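Local coordinates for beta-hydroxyacid dehydrogenase, 3-hydroxyisobutyrate dehydrogenase (Saccharomonospora xinjiangensis XJ-54, PDB 6GRL), which is an S-selective imine reductase active in reductive amination, probably drawing its reducing power from NADPH, at residues W49-S54 with D91-S96; E72-S77 with G95-S100. All blocks are in the same frame, centred on the assembly; numbering follows the deposited sequence. Where two conformers were deposited one is given.

From the N terminus, the chain leaves strand 46-49 through 49-54, makes the short edge strand 65-66, and returns along helix 70-74 to strand 79-82 on the other side of strand 23-26. Contact 1 closes the longer loop, joining 49-54 to the end of helix 87-95. Contact 2 opens inside that loop, at 72-77, but closes at 95-100, which shares G95 and S96 with contact 1 and runs on past it, so the two cross rather than nest. They touch where W49 CB packs on A73 CB at 3.9 Å. Together they tie the loop after strand 46-49, helix 70-74 and the end of helix 87-95 into one flank of the Rossmann-type domain.

Contact 1. Residues W49-S54 with D91-S96; sequences WNRTAS and DEVLGS
W49 lays the far corner of its six-membered ring against the methyl groups of V93, its CZ3 lying 3.7 Å from V93 CG2 and 3.9 Å from V93 CG1. The indole gets there because its CG stands anti to the backbone N (chi1 175°). R51 comes up to the edge of the ring at that corner: its chain bends at chi2 and chi3, presenting a guanidinium face with W49 CH2 3.7 Å above its centre. R51 NH2 thereby also reaches V93 CG2 at 3.7 Å. The carboxylate of E92 offers charge but no bond, since OE2 lies 4.0 Å from R51 NH2 and well out of the guanidinium plane. A water in that plane makes the polar link, accepting from R51 NH2 at 2.6 Å and donating to S96 OG at 2.8 Å. In Rossmann folds the loop after the second strand usually lies by the adenosine ribose of the dinucleotide, consistent with a basic residue here in a probable NADP enzyme. Behind the exposed R51 and E92, W49 and V93 are buried, both packed on L26 of strand 23-26 and on P70 of helix 70-74.

Contact 2. Residues E72-S77 with G95-S100; sequences EAVEAS and GSVTSS
With chi1 at -73°, E75 sets CG beside its own backbone N and then runs extended, carrying its carboxylate across to S99, whose OG is likewise turned anti to its carbonyl carbon (chi1 -51°). The hydroxyl donates to E75 OE2 over a short 2.5 Å from S99 OG, meeting the oxygen from above the carboxylate plane, 37° out of it. S99 was modelled in two conformers, of which one is described, and the distance is unusually short, so the detail of the bond is doubtful. The serine methylene lies close as well, S99 CB being 3.4 Å from E75 OE2 and 3.9 Å from E75 CG. Beside this polar pair, the buried V74 and the partly exposed V97 reach toward each other tip to tip, V74 CG2 standing a loose 4.2 Å from V97 CG1. In the Rossmann-type fold, helix 70-74 leads into strand 79-82, while the irregular link from helix 87-95 to strand 105-108 includes 95-100; the contact lays that link against the C-terminal end of helix 70-74. From V74 to S77 the chain makes a type I turn, and the carbonyl oxygens of both residues accept from K104 NZ, which lies just before strand 105-108. The link is gripped from the helix a second time by D71, whose OD1 accepts the backbone N-H groups of T98 and S99.

Contact 1. Residues W49-S54 with D91-S96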
loop_
_atom_site.group_PDB
_atom_site.type_symbol
_atom_site.label_atom_id
_atom_site.label_comp_id
_atom_site.label_asym_id
_atom_site.label_seq_id
_atom_site.Cartn_x
_atom_site.Cartn_y
_atom_site.Cartn_z
ATOM N N TRP A 49 -5.731 -14.719 19.178
ATOM C CA TRP A 49 -7.077 -14.379 19.607
ATOM C C TRP A 49 -7.890 -13.969 18.389
ATOM O O TRP A 49 -7.365 -13.364 17.450
ATOM C CB TRP A 49 -7.084 -13.245 20.645
ATOM C CG TRP A 49 -8.468 -12.790 21.009
ATOM C CD1 TRP A 49 -9.243 -13.260 22.029
ATOM C CD2 TRP A 49 -9.248 -11.786 20.343
ATOM N NE1 TRP A 49 -10.453 -12.610 22.043
ATOM C CE2 TRP A 49 -10.481 -11.701 21.020
ATOM C CE3 TRP A 49 -9.021 -10.952 19.245
ATOM C CZ2 TRP A 49 -11.485 -10.814 20.633
ATOM C CZ3 TRP A 49 -10.021 -10.073 18.862
ATOM C CH2 TRP A 49 -11.235 -10.011 19.555
ATOM N N ASN A 50 -9.176 -14.308 18.412
ATOM C CA ASN A 50 -10.108 -13.910 17.369
ATOM C C ASN A 50 -11.474 -13.688 17.997
ATOM O O ASN A 50 -11.850 -14.376 18.950
ATOM C CB ASN A 50 -10.214 -14.967 16.263
ATOM C CG ASN A 50 -10.815 -14.416 14.982
ATOM O OD1 ASN A 50 -10.389 -13.377 14.476
ATOM N ND2 ASN A 50 -11.847 -15.086 14.484
ATOM N N ARG A 51 -12.218 -12.722 17.447
ATOM C CA ARG A 51 -13.572 -12.459 17.929
ATOM C C ARG A 51 -14.422 -13.724 17.900
ATOM O O ARG A 51 -15.157 -14.013 18.850
ATOM C CB ARG A 51 -14.220 -11.355 17.093
ATOM C CG ARG A 51 -15.676 -11.088 17.436
ATOM C CD ARG A 51 -15.808 -10.381 18.773
ATOM N NE ARG A 51 -15.144 -9.081 18.769
ATOM C CZ ARG A 51 -14.605 -8.513 19.843
ATOM N NH1 ARG A 51 -14.648 -9.130 21.016
ATOM N NH2 ARG A 51 -14.019 -7.327 19.744
ATOM N N THR A 52 -14.327 -14.490 16.816
ATOM C CA THR A 52 -14.907 -15.827 16.751
ATOM C C THR A 52 -13.843 -16.812 17.223
ATOM O O THR A 52 -12.875 -17.082 16.505
ATOM C CB THR A 52 -15.374 -16.152 15.334
ATOM O OG1 THR A 52 -16.279 -15.136 14.884
ATOM C CG2 THR A 52 -16.080 -17.501 15.303
ATOM N N ALA A 53 -14.021 -17.340 18.436
ATOM C CA ALA A 53 -12.968 -18.127 19.072
ATOM C C ALA A 53 -12.666 -19.412 18.313
ATOM O O ALA A 53 -11.545 -19.928 18.400
ATOM C CB ALA A 53 -13.353 -18.444 20.516
ATOM N N SER A 54 -13.639 -19.942 17.567
ATOM C CA SER A 54 -13.435 -21.201 16.860
ATOM C C SER A 54 -12.352 -21.106 15.793
ATOM O O SER A 54 -11.754 -22.128 15.442
ATOM C CB SER A 54 -14.747 -21.668 16.226
ATOM O OG SER A 54 -15.134 -20.815 15.164
ATOM N N ASP A 91 -10.080 -0.388 16.858
ATOM C CA ASP A 91 -10.508 0.438 17.981
ATOM C C ASP A 91 -11.307 -0.375 18.993
ATOM O O ASP A 91 -11.152 -0.195 20.207
ATOM C CB ASP A 91 -11.334 1.622 17.477
ATOM C CG ASP A 91 -10.533 2.559 16.597
ATOM O OD1 ASP A 91 -9.298 2.632 16.773
ATOM O OD2 ASP A 91 -11.137 3.222 15.727
ATOM N N GLU A 92 -12.161 -1.280 18.513
ATOM C CA GLU A 92 -12.985 -2.072 19.420
ATOM C C GLU A 92 -12.148 -3.077 20.203
ATOM O O GLU A 92 -12.359 -3.264 21.406
ATOM C CB GLU A 92 -14.086 -2.785 18.637
ATOM C CG GLU A 92 -15.059 -3.562 19.507
ATOM C CD GLU A 92 -16.210 -4.145 18.715
ATOM O OE1 GLU A 92 -16.238 -3.961 17.479
ATOM O OE2 GLU A 92 -17.090 -4.786 19.326
ATOM N N VAL A 93 -11.192 -3.730 19.540
ATOM C CA VAL A 93 -10.402 -4.763 20.203
ATOM C C VAL A 93 -9.430 -4.139 21.197
ATOM O O VAL A 93 -9.348 -4.557 22.358
ATOM C CB VAL A 93 -9.671 -5.631 19.163
ATOM C CG1 VAL A 93 -8.658 -6.542 19.842
ATOM C CG2 VAL A 93 -10.676 -6.449 18.367
ATOM N N LEU A 94 -8.676 -3.129 20.758
ATOM C CA LEU A 94 -7.723 -2.488 21.658
ATOM C C LEU A 94 -8.427 -1.720 22.769
ATOM O O LEU A 94 -7.870 -1.565 23.862
ATOM C CB LEU A 94 -6.794 -1.565 20.873
ATOM C CG LEU A 94 -5.803 -2.281 19.953
ATOM C CD1 LEU A 94 -4.873 -1.283 19.290
ATOM C CD2 LEU A 94 -5.013 -3.328 20.723
ATOM N N GLY A 95 -9.645 -1.236 22.515
ATOM C CA GLY A 95 -10.413 -0.582 23.560
ATOM C C GLY A 95 -10.849 -1.510 24.672
ATOM O O GLY A 95 -11.108 -1.046 25.788
ATOM N N SER A 96 -10.936 -2.809 24.394
ATOM C CA SER A 96 -11.304 -3.804 25.393
ATOM C C SER A 96 -10.125 -4.246 26.249
ATOM O O SER A 96 -10.306 -5.079 27.144
ATOM C CB SER A 96 -11.928 -5.024 24.710
ATOM O OG SER A 96 -10.992 -5.659 23.853
HETATM O O HOH W 1 -12.872 -6.682 21.976
#

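Contact 2. Residues E72-S77 with G95-S100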
loop_
_atom_site.group_PDB
_atom_site.type_symbol
_atom_site.label_atom_id
_atom_site.label_comp_id
_atom_site.label_asym_id
_atom_site.label_seq_id
_atom_site.Cartn_x
_atom_site.Cartn_y
_atom_site.Cartn_z
ATOM N N GLU A 72 -5.926 -11.336 27.823
ATOM C CA GLU A 72 -5.119 -12.542 27.972
ATOM C C GLU A 72 -4.111 -12.682 26.839
ATOM O O GLU A 72 -2.992 -13.158 27.058
ATOM C CB GLU A 72 -6.028 -13.771 28.037
ATOM C CG GLU A 72 -5.295 -15.101 28.108
ATOM C CD GLU A 72 -6.242 -16.288 28.092
ATOM O OE1 GLU A 72 -7.470 -16.072 28.147
ATOM O OE2 GLU A 72 -5.757 -17.436 28.018
ATOM N N ALA A 73 -4.479 -12.257 25.631
ATOM C CA ALA A 73 -3.579 -12.402 24.494
ATOM C C ALA A 73 -2.377 -11.473 24.618
ATOM O O ALA A 73 -1.233 -11.894 24.408
ATOM C CB ALA A 73 -4.336 -12.144 23.191
ATOM N N VAL A 74 -2.612 -10.204 24.965
ATOM C CA VAL A 74 -1.500 -9.258 25.031
ATOM C C VAL A 74 -0.609 -9.547 26.233
ATOM O O VAL A 74 0.588 -9.231 26.212
ATOM C CB VAL A 74 -2.015 -7.805 25.047
ATOM C CG1 VAL A 74 -2.842 -7.516 23.801
ATOM C CG2 VAL A 74 -2.810 -7.518 26.313
ATOM N N GLU A 75 -1.156 -10.152 27.288
ATOM C CA GLU A 75 -0.347 -10.489 28.453
ATOM C C GLU A 75 0.655 -11.600 28.174
ATOM O O GLU A 75 1.561 -11.814 28.986
ATOM C CB GLU A 75 -1.250 -10.890 29.622
ATOM C CG GLU A 75 -1.978 -9.721 30.258
ATOM C CD GLU A 75 -3.009 -10.158 31.279
ATOM O OE1 GLU A 75 -3.249 -11.377 31.408
ATOM O OE2 GLU A 75 -3.586 -9.278 31.952
ATOM N N ALA A 76 0.526 -12.300 27.049
ATOM C CA ALA A 76 1.385 -13.441 26.769
ATOM C C ALA A 76 2.714 -13.057 26.132
ATOM O O ALA A 76 3.657 -13.853 26.189
ATOM C CB ALA A 76 0.657 -14.429 25.856
ATOM N N SER A 77 2.823 -11.872 25.531
ATOM C CA SER A 77 4.019 -11.518 24.778
ATOM C C SER A 77 4.261 -10.019 24.855
ATOM O O SER A 77 3.347 -9.234 25.121
ATOM C CB SER A 77 3.910 -11.942 23.305
ATOM O OG SER A 77 3.005 -13.019 23.131
ATOM N N GLY A 95 -9.645 -1.236 22.515
ATOM C CA GLY A 95 -10.413 -0.582 23.560
ATOM C C GLY A 95 -10.849 -1.510 24.672
ATOM O O GLY A 95 -11.108 -1.046 25.788
ATOM N N SER A 96 -10.936 -2.809 24.394
ATOM C CA SER A 96 -11.304 -3.804 25.393
ATOM C C SER A 96 -10.125 -4.246 26.249
ATOM O O SER A 96 -10.306 -5.079 27.144
ATOM C CB SER A 96 -11.928 -5.024 24.710
ATOM O OG SER A 96 -10.992 -5.659 23.853
ATOM N N VAL A 97 -8.933 -3.716 25.997
ATOM C CA VAL A 97 -7.741 -4.104 26.743
ATOM C C VAL A 97 -7.723 -3.351 28.066
ATOM O O VAL A 97 -7.788 -2.117 28.092
ATOM C CB VAL A 97 -6.469 -3.830 25.931
ATOM C CG1 VAL A 97 -5.230 -4.141 26.757
ATOM C CG2 VAL A 97 -6.476 -4.641 24.643
ATOM N N THR A 98 -7.641 -4.091 29.169
ATOM C CA THR A 98 -7.531 -3.504 30.496
ATOM C C THR A 98 -6.169 -3.747 31.130
ATOM O O THR A 98 -5.902 -3.220 32.216
ATOM C CB THR A 98 -8.633 -4.049 31.412
ATOM O OG1 THR A 98 -8.377 -5.427 31.708
ATOM C CG2 THR A 98 -9.990 -3.928 30.734
ATOM N N SER A 99 -5.305 -4.522 30.484
ATOM C CA SER A 99 -3.978 -4.803 31.004
ATOM C C SER A 99 -2.974 -3.769 30.502
ATOM O O SER A 99 -3.183 -3.102 29.485
ATOM C CB SER A 99 -3.532 -6.208 30.600
ATOM O OG SER A 99 -4.527 -7.165 30.919
ATOM N N SER A 100 -1.872 -3.646 31.236
ATOM C CA SER A 100 -0.833 -2.693 30.876
ATOM C C SER A 100 -0.142 -3.105 29.581
ATOM O O SER A 100 0.168 -4.280 29.369
ATOM C CB SER A 100 0.194 -2.579 32.001
ATOM O OG SER A 100 1.323 -1.824 31.590
#